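Local coordinates for glutathione S-transferase, N-terminal domain protein (Pseudomonas putida, PDB 4NAX) that binds one oxidized glutathione disulfide per subunit and probably acts as a glutathione transferase of the GST superfamily, at residues F186-V189 with R190-V193; L104-D108 with P109-Y113; V50-N54 with D55-S59. All blocks are in the same frame, centred on the assembly; numbering follows the deposited sequence.

Contact 1 of 3, residues F186-V189 with R190-V193; sequences FPWV and RNLV. With GDS (oxidized glutathione disulfide), chain C.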
# COMPACT_ATOMS: atom_id res chain seq x y z
N PHE A 186 -2.77 -5.73 -12.26
CA PHE A 186 -2.80 -5.71 -13.72
C PHE A 186 -3.32 -4.42 -14.37
O PHE A 186 -2.82 -4.06 -15.43
CB PHE A 186 -3.42 -7.02 -14.27
CG PHE A 186 -2.52 -8.19 -13.98
CD1 PHE A 186 -1.33 -8.33 -14.68
CD2 PHE A 186 -2.78 -9.07 -12.95
CE1 PHE A 186 -0.42 -9.32 -14.35
CE2 PHE A 186 -1.89 -10.07 -12.61
CZ PHE A 186 -0.71 -10.19 -13.31
N PRO A 187 -4.23 -3.68 -13.72
CA PRO A 187 -4.55 -2.35 -14.29
C PRO A 187 -3.35 -1.44 -14.35
O PRO A 187 -3.27 -0.56 -15.24
CB PRO A 187 -5.63 -1.80 -13.36
CG PRO A 187 -6.30 -3.05 -12.81
CD PRO A 187 -5.12 -3.98 -12.57
N TRP A 188 -2.44 -1.58 -13.40
CA TRP A 188 -1.22 -0.77 -13.41
C TRP A 188 -0.23 -1.21 -14.49
O TRP A 188 0.42 -0.38 -15.11
CB TRP A 188 -0.56 -0.76 -12.03
CG TRP A 188 -0.97 0.44 -11.24
CD1 TRP A 188 -1.79 0.50 -10.14
CD2 TRP A 188 -0.55 1.77 -11.51
NE1 TRP A 188 -1.88 1.81 -9.70
CE2 TRP A 188 -1.12 2.60 -10.53
CE3 TRP A 188 0.25 2.35 -12.50
CZ2 TRP A 188 -0.89 3.96 -10.49
CZ3 TRP A 188 0.45 3.70 -12.48
CH2 TRP A 188 -0.11 4.50 -11.47
N VAL A 189 -0.09 -2.52 -14.69
CA VAL A 189 0.73 -3.01 -15.79
C VAL A 189 0.17 -2.48 -17.12
O VAL A 189 0.93 -1.95 -17.96
CB VAL A 189 0.82 -4.55 -15.79
CG1 VAL A 189 1.66 -5.03 -16.97
CG2 VAL A 189 1.41 -5.11 -14.49
N ARG A 190 -1.15 -2.59 -17.30
CA ARG A 190 -1.78 -2.02 -18.50
C ARG A 190 -1.46 -0.53 -18.65
O ARG A 190 -1.10 -0.06 -19.74
CB ARG A 190 -3.29 -2.22 -18.44
CG ARG A 190 -4.03 -1.54 -19.58
CD ARG A 190 -5.53 -1.73 -19.47
NE ARG A 190 -6.26 -0.96 -20.47
CZ ARG A 190 -6.82 0.23 -20.27
NH1 ARG A 190 -6.80 0.83 -19.09
NH2 ARG A 190 -7.44 0.82 -21.28
N ASN A 191 -1.60 0.23 -17.57
CA ASN A 191 -1.39 1.66 -17.66
C ASN A 191 0.03 2.01 -18.08
O ASN A 191 0.25 2.95 -18.85
CB ASN A 191 -1.72 2.34 -16.33
CG ASN A 191 -2.20 3.76 -16.52
OD1 ASN A 191 -3.13 4.00 -17.28
ND2 ASN A 191 -1.60 4.69 -15.81
N LEU A 192 1.00 1.26 -17.56
CA LEU A 192 2.39 1.48 -17.86
C LEU A 192 2.66 1.30 -19.35
O LEU A 192 3.39 2.10 -19.96
CB LEU A 192 3.26 0.54 -17.03
CG LEU A 192 4.77 0.63 -17.19
CD1 LEU A 192 5.29 1.95 -16.67
CD2 LEU A 192 5.42 -0.53 -16.47
N VAL A 193 2.11 0.24 -19.94
CA VAL A 193 2.43 -0.11 -21.32
C VAL A 193 1.50 0.51 -22.37
O VAL A 193 1.87 0.58 -23.53
CB VAL A 193 2.55 -1.64 -21.52
CG1 VAL A 193 3.58 -2.20 -20.54
CG2 VAL A 193 1.23 -2.36 -21.41
N1 GDS C . -0.67 14.22 -7.98
CA1 GDS C . -0.34 13.17 -8.95
C1 GDS C . 1.03 13.39 -9.54
OE1 GDS C . 1.62 12.41 -10.04
OE2 GDS C . 1.56 14.53 -9.52
CB1 GDS C . -1.39 13.18 -10.07
CG1 GDS C . -1.42 11.90 -10.92
CD1 GDS C . -1.86 10.70 -10.11
O1 GDS C . -2.58 10.84 -9.14
N2 GDS C . -1.38 9.53 -10.52
CA2 GDS C . -1.76 8.27 -9.91
C2 GDS C . -0.57 7.60 -9.29
O2 GDS C . 0.53 7.63 -9.83
CB2 GDS C . -2.37 7.34 -10.96
SG2 GDS C . -3.96 7.86 -11.60
N3 GDS C . -0.78 6.93 -8.16
CA3 GDS C . 0.28 6.24 -7.44
C3 GDS C . -0.17 5.01 -6.69
OE3 GDS C . 0.54 4.66 -5.72
OE4 GDS C . -1.15 4.39 -7.12
N4 GDS C . -5.17 11.82 -7.93
CA4 GDS C . -5.74 13.12 -7.68
C4 GDS C . -4.73 14.14 -7.24
OE5 GDS C . -5.12 15.33 -7.02
OE6 GDS C . -3.53 13.78 -7.14
C5 GDS C . -5.85 10.71 -7.66
O5 GDS C . -6.96 10.75 -7.14
CA5 GDS C . -5.21 9.39 -8.03
N5 GDS C . -5.42 8.41 -6.97
CB5 GDS C . -5.84 8.91 -9.34
SG5 GDS C . -5.27 7.31 -9.91
CA6 GDS C . -4.06 5.38 -3.35
C6 GDS C . -5.03 4.30 -3.72
OE7 GDS C . -6.26 4.58 -3.71
OE8 GDS C . -4.57 3.17 -4.01
N6 GDS C . -2.89 4.78 -2.68
CB6 GDS C . -3.63 6.15 -4.60
CG6 GDS C . -4.81 6.89 -5.24
CD6 GDS C . -4.40 7.81 -6.36
O6 GDS C . -3.22 7.94 -6.69
O HOH W 1 -5.69 0.25 -16.53

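Contact 2 of 3, residues L104-D108 with P109-Y113; sequences LLSQD and PAQRY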
# COMPACT_ATOMS: atom_id res chain seq x y z
N LEU A 104 -12.72 -13.53 -3.87
CA LEU A 104 -11.47 -12.95 -4.36
C LEU A 104 -10.44 -12.67 -3.28
O LEU A 104 -9.47 -11.94 -3.49
CB LEU A 104 -11.73 -11.74 -5.26
CG LEU A 104 -12.57 -12.09 -6.50
CD1 LEU A 104 -13.02 -10.85 -7.22
CD2 LEU A 104 -11.82 -12.95 -7.49
N LEU A 105 -10.61 -13.34 -2.15
CA LEU A 105 -9.58 -13.39 -1.11
C LEU A 105 -9.82 -14.70 -0.39
O LEU A 105 -10.87 -14.90 0.22
CB LEU A 105 -9.69 -12.21 -0.15
CG LEU A 105 -8.69 -12.15 1.01
CD1 LEU A 105 -7.24 -12.20 0.53
CD2 LEU A 105 -8.92 -10.90 1.86
N SER A 106 -8.87 -15.62 -0.48
CA SER A 106 -9.04 -16.97 0.02
C SER A 106 -9.41 -17.00 1.48
O SER A 106 -8.90 -16.22 2.27
CB SER A 106 -7.75 -17.75 -0.14
OG SER A 106 -7.92 -19.11 0.24
N GLN A 107 -10.27 -17.96 1.81
CA GLN A 107 -10.60 -18.28 3.20
C GLN A 107 -9.53 -19.16 3.85
O GLN A 107 -9.50 -19.30 5.07
CB GLN A 107 -11.95 -19.00 3.33
CG GLN A 107 -13.08 -18.51 2.43
CD GLN A 107 -13.94 -17.44 3.05
OE1 GLN A 107 -14.20 -17.45 4.26
NE2 GLN A 107 -14.40 -16.49 2.23
N ASP A 108 -8.67 -19.78 3.04
CA ASP A 108 -7.53 -20.50 3.58
C ASP A 108 -6.56 -19.47 4.17
O ASP A 108 -6.12 -18.58 3.44
CB ASP A 108 -6.81 -21.31 2.50
CG ASP A 108 -5.52 -21.91 3.02
OD1 ASP A 108 -5.60 -22.83 3.86
OD2 ASP A 108 -4.44 -21.43 2.65
N PRO A 109 -6.22 -19.60 5.46
CA PRO A 109 -5.44 -18.52 6.05
C PRO A 109 -4.10 -18.24 5.38
O PRO A 109 -3.76 -17.08 5.15
CB PRO A 109 -5.27 -18.97 7.51
CG PRO A 109 -6.46 -19.81 7.77
CD PRO A 109 -6.75 -20.52 6.48
N ALA A 110 -3.34 -19.28 5.07
CA ALA A 110 -2.04 -19.04 4.44
C ALA A 110 -2.22 -18.31 3.12
O ALA A 110 -1.48 -17.36 2.84
CB ALA A 110 -1.24 -20.32 4.25
N GLN A 111 -3.21 -18.71 2.32
CA GLN A 111 -3.48 -18.02 1.06
C GLN A 111 -4.00 -16.60 1.24
O GLN A 111 -3.67 -15.71 0.46
CB GLN A 111 -4.43 -18.82 0.19
CG GLN A 111 -3.73 -19.98 -0.52
CD GLN A 111 -2.82 -19.48 -1.62
OE1 GLN A 111 -3.30 -18.87 -2.58
NE2 GLN A 111 -1.52 -19.68 -1.49
N ARG A 112 -4.80 -16.39 2.29
CA ARG A 112 -5.20 -15.04 2.65
C ARG A 112 -3.96 -14.16 2.80
O ARG A 112 -3.88 -13.07 2.22
CB ARG A 112 -6.01 -15.05 3.95
CG ARG A 112 -6.24 -13.68 4.58
CD ARG A 112 -6.94 -13.80 5.94
NE ARG A 112 -7.09 -12.50 6.58
CZ ARG A 112 -7.95 -11.57 6.18
NH1 ARG A 112 -8.80 -11.81 5.18
NH2 ARG A 112 -7.97 -10.38 6.75
N TYR A 113 -3.00 -14.62 3.59
CA TYR A 113 -1.83 -13.79 3.87
C TYR A 113 -0.93 -13.62 2.65
O TYR A 113 -0.41 -12.54 2.41
CB TYR A 113 -1.07 -14.30 5.11
CG TYR A 113 -1.97 -14.26 6.34
CD1 TYR A 113 -2.53 -13.07 6.75
CD2 TYR A 113 -2.28 -15.41 7.04
CE1 TYR A 113 -3.40 -13.01 7.82
CE2 TYR A 113 -3.17 -15.37 8.10
CZ TYR A 113 -3.73 -14.18 8.49
OH TYR A 113 -4.64 -14.17 9.53
O HOH W 2 -9.72 -14.29 3.96
O HOH W 3 -3.78 -22.16 5.90

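Contact 3 of 3, residues V50-N54 with D55-S59; sequences VSFDN and DDQLS. With GDS (oxidized glutathione disulfide), chain C.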
# COMPACT_ATOMS: atom_id res chain seq x y z
N VAL A 50 -15.79 11.62 -10.48
CA VAL A 50 -15.07 12.68 -9.80
C VAL A 50 -14.09 13.26 -10.82
O VAL A 50 -13.09 12.62 -11.15
CB VAL A 50 -14.33 12.14 -8.56
CG1 VAL A 50 -13.53 13.24 -7.88
CG2 VAL A 50 -15.33 11.54 -7.59
N SER A 51 -14.41 14.42 -11.37
CA SER A 51 -13.62 15.02 -12.45
C SER A 51 -12.46 15.84 -11.93
O SER A 51 -12.66 16.85 -11.24
CB SER A 51 -14.50 15.91 -13.32
OG SER A 51 -13.72 16.62 -14.26
N PHE A 52 -11.24 15.43 -12.29
CA PHE A 52 -10.04 16.20 -11.93
C PHE A 52 -10.00 17.56 -12.66
O PHE A 52 -9.46 18.54 -12.15
CB PHE A 52 -8.78 15.41 -12.25
CG PHE A 52 -8.60 14.14 -11.43
CD1 PHE A 52 -9.40 13.87 -10.32
CD2 PHE A 52 -7.62 13.23 -11.79
CE1 PHE A 52 -9.21 12.71 -9.59
CE2 PHE A 52 -7.43 12.07 -11.06
CZ PHE A 52 -8.22 11.81 -9.96
N ASP A 53 -10.58 17.60 -13.85
CA ASP A 53 -10.66 18.85 -14.62
C ASP A 53 -11.39 19.98 -13.87
O ASP A 53 -11.04 21.16 -14.04
CB ASP A 53 -11.34 18.58 -15.97
CG ASP A 53 -10.45 17.80 -16.93
OD1 ASP A 53 -9.22 17.76 -16.72
OD2 ASP A 53 -10.99 17.23 -17.90
N ASN A 54 -12.38 19.61 -13.06
CA ASN A 54 -13.11 20.55 -12.22
C ASN A 54 -12.60 20.64 -10.78
O ASN A 54 -13.23 21.31 -9.96
CB ASN A 54 -14.61 20.21 -12.20
CG ASN A 54 -15.42 21.02 -13.20
OD1 ASN A 54 -16.42 21.64 -12.84
ND2 ASN A 54 -14.99 21.02 -14.45
N ASP A 55 -11.44 20.03 -10.49
CA ASP A 55 -10.88 19.97 -9.12
C ASP A 55 -11.85 19.31 -8.13
O ASP A 55 -11.85 19.65 -6.95
CB ASP A 55 -10.49 21.39 -8.59
CG ASP A 55 -9.23 21.96 -9.25
OD1 ASP A 55 -8.47 21.24 -9.91
OD2 ASP A 55 -9.01 23.19 -9.08
N ASP A 56 -12.68 18.37 -8.63
CA ASP A 56 -13.73 17.73 -7.80
C ASP A 56 -13.10 17.03 -6.59
O ASP A 56 -13.68 17.01 -5.51
CB ASP A 56 -14.55 16.67 -8.57
CG ASP A 56 -15.64 17.25 -9.44
OD1 ASP A 56 -15.96 18.47 -9.36
OD2 ASP A 56 -16.21 16.42 -10.21
N GLN A 57 -11.92 16.45 -6.81
CA GLN A 57 -11.26 15.69 -5.75
C GLN A 57 -10.69 16.61 -4.67
O GLN A 57 -10.30 16.17 -3.61
CB GLN A 57 -10.16 14.76 -6.31
CG GLN A 57 -8.82 15.40 -6.65
CD GLN A 57 -8.78 16.27 -7.89
OE1 GLN A 57 -9.80 16.66 -8.48
NE2 GLN A 57 -7.57 16.60 -8.30
N LEU A 58 -10.62 17.90 -4.98
CA LEU A 58 -10.19 18.90 -4.01
C LEU A 58 -11.35 19.62 -3.31
O LEU A 58 -11.12 20.49 -2.45
CB LEU A 58 -9.29 19.94 -4.67
CG LEU A 58 -8.03 19.39 -5.35
CD1 LEU A 58 -7.23 20.45 -6.06
CD2 LEU A 58 -7.13 18.67 -4.35
N SER A 59 -12.59 19.26 -3.67
CA SER A 59 -13.75 19.88 -3.04
C SER A 59 -13.87 19.49 -1.57
O SER A 59 -13.48 18.38 -1.17
CB SER A 59 -15.03 19.52 -3.79
OG SER A 59 -15.32 18.14 -3.67
N1 GDS C . -0.67 14.22 -7.98
CA1 GDS C . -0.34 13.17 -8.95
C1 GDS C . 1.03 13.39 -9.54
OE1 GDS C . 1.62 12.41 -10.04
OE2 GDS C . 1.56 14.53 -9.52
CB1 GDS C . -1.39 13.18 -10.07
CG1 GDS C . -1.42 11.90 -10.92
CD1 GDS C . -1.86 10.70 -10.11
O1 GDS C . -2.58 10.84 -9.14
N2 GDS C . -1.38 9.53 -10.52
CA2 GDS C . -1.76 8.27 -9.91
C2 GDS C . -0.57 7.60 -9.29
O2 GDS C . 0.53 7.63 -9.83
CB2 GDS C . -2.37 7.34 -10.96
SG2 GDS C . -3.96 7.86 -11.60
N3 GDS C . -0.78 6.93 -8.16
CA3 GDS C . 0.28 6.24 -7.44
C3 GDS C . -0.17 5.01 -6.69
OE3 GDS C . 0.54 4.66 -5.72
OE4 GDS C . -1.15 4.39 -7.12
N4 GDS C . -5.17 11.82 -7.93
CA4 GDS C . -5.74 13.12 -7.68
C4 GDS C . -4.73 14.14 -7.24
OE5 GDS C . -5.12 15.33 -7.02
OE6 GDS C . -3.53 13.78 -7.14
C5 GDS C . -5.85 10.71 -7.66
O5 GDS C . -6.96 10.75 -7.14
CA5 GDS C . -5.21 9.39 -8.03
N5 GDS C . -5.42 8.41 -6.97
CB5 GDS C . -5.84 8.91 -9.34
SG5 GDS C . -5.27 7.31 -9.91
CA6 GDS C . -4.06 5.38 -3.35
C6 GDS C . -5.03 4.30 -3.72
OE7 GDS C . -6.26 4.58 -3.71
OE8 GDS C . -4.57 3.17 -4.01
N6 GDS C . -2.89 4.78 -2.68
CB6 GDS C . -3.63 6.15 -4.60
CG6 GDS C . -4.81 6.89 -5.24
CD6 GDS C . -4.40 7.81 -6.36
O6 GDS C . -3.22 7.94 -6.69
O HOH W 4 -7.19 18.55 -10.45
O HOH W 5 -15.91 20.61 -8.14

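Contact 1 of 3, residues F186-V189 with R190-V193
Trp188 and Asn191, one helical turn apart on helix 180-193, lie alongside each other and point the same way. The indole and the amide stand almost square, their planes 86° apart, with Trp188 CZ3 4.0 Å from Asn191 ND2. A chi1 of -95°, well away from a staggered value, helps carry the indole off the helix and into the glutathione disulfide pocket. Its six-membered ring does the touching there: Trp188 CZ2 comes 3.4 Å from GDS OE4, in one glycine carboxylate of the disulfide. Trp188 CH2 lies 3.6 Å from GDS O2, a cysteine carbonyl oxygen. Ligand atom C2 sits at the indole edge, in its plane. NE1 is held by OD1 of Asn30, and Gln122, Ile126 and Phe130 of helix 109-137 pack against the ring, making this the tight side. Four backbone bonds stitch the turn, from Arg190 N to Phe186 O (2.9 Å, 175°) through to Val193 N and Val189 O (3.2 Å). The helix is kinked within this stretch, at Pro187 and Trp188, whose N atoms make no bond to the turn before; proline has no N-H to give. Opposite in character is the partly exposed Arg190. Its extended chain runs out from the helix, NE pairs with Glu194, and a water in the guanidinium plane links Arg190 NH1 (2.8 Å) to Pro187 O (2.9 Å), giving that carbonyl a second donor beside Asn191 N. An alanine at Trp188 would remove the benzo ring, and is likely to leave Asn30 OD1 without its N-H donor and ligand CB2 less closely packed. The benzo carbons thus meet ligand oxygens and CB2 by contact alone, the one indole N-H being spent on Asn30, itself a ligand-binding residue.

Contact 2 of 3, residues L104-D108 with P109-Y113
Asp108 is the N-cap of helix 109-137, and its side chain folds forward to take the N-H of Gln111. From the start of that side chain, CB and then CG follow the chain beside the Asp108-Pro109 peptide bond, close to the ring nitrogen of the first helical residue. At the tip the two oxygens part company. Asp108 OD1 stands 3.7 Å from Pro109 CD and accepts from a water that in turn takes the N-H of Ala110, whereas Asp108 OD2 meets Gln111 N directly at 3.0 Å, on its anti side and 31° out of the carboxylate plane. CG anti to the backbone N (chi1 173°) is what brings OD2 over the first turn. Asp108 O, meanwhile, receives Arg112 N at 2.8 Å, the first regular bond of the helix. The early amides are therefore served by the cap and its water, with proline suited to the first position because it has no N-H to satisfy; the helix start would probably also stabilise the negative carboxylate. One step back, Ser106 OG accepts from Asp108 N in an ST turn, which steers the chain into the cap, and the same serine packs CB against Gln111 CB. Gln111 OE1 accepts from the backbone N of Glu176. The Arg112 chain, extended from CG to NE, starts with CB against Ser106 O and carries its guanidinium to the dimer interface, where it forms salt bridges with Glu99 of its own chain and Glu99 of the second subunit; next to it, Tyr113 OH bonds to that second Glu99 and the tyrosine ring meets Tyr96 of the second subunit edge-to-face. Leu105 CD2 touches Arg112 NH1 at 3.4 Å, and Arg112 NH1 gives an N-H to a water at the guanidinium edge (2.9 Å), which donates on to Ser106 O (2.7 Å).

Contact 3 of 3, residues V50-N54 with D55-S59
Phe52 and Gln57 cross at about a right angle, the phenyl ring and the amide plane turned 45° from each other. Over one face of the ring lies CA4, the glycine methylene of one half of the disulfide, and at its edge, in plane, is the cysteine CB5 of the same half; Phe52 CZ approaches the ligand carbonyl O5 to 3.3 Å. The amide of Gln57 comes at the ring obliquely, OE1 3.4 Å from Phe52 CD1. That oxygen is buried with no hydrogen-bonding partner in the model. NE2, by contrast, gives a nearly straight bond (3.0 Å, 170°) to OE5 of the ligand's glycine carboxylate and a second to a water, which also bridges Phe52 O and Asp55 OD1. Gln57 CG sits between the backbone N and the carbonyl carbon (chi1 80°), and the chain then bends at chi2, bringing the amide back beside the phenyl ring. Behind this pair, the loop between strand 45-49 and helix 60-65 is closed by two bonds between the same residues: Ser51 N donates to Asp56 OD2 (2.9 Å), and Asp56 N to Ser51 O (3.0 Å). Val50 CG1 packs obliquely against Asp56 CB. Asp55 N closes a turn by bonding to Phe52 O from above the carbonyl plane, and Asp56 O takes both N and OG of Ser59, the N-cap of the next helix. The glycine carboxylate bearing OE5 is thus met by a neutral amide N-H, a directed hydrogen bond and not a salt bridge; the Phe52 ring and the water probably help fix the amide's rotation.

In the fold
Contacts 1 and 3 face the same glutathione disulfide from different domains, their centres 23 Å apart and their nearest atoms about 10 Å apart. Contact 3, in the thioredoxin-like N-terminal domain, holds the glycine end of one half, while Trp188 of contact 1, in the helical C-terminal domain, lies against the other half. The disulfide thus lies between the two domains, where glutathione sites of the GST fold are found. Contact 2 lies away from it, its centre 36 Å from that of contact 3 and 25 Å from that of contact 1. It starts helix 109-137, whose later residues back Trp188, and it meets the second subunit, which contributes Arg152 to glutathione disulfide binding.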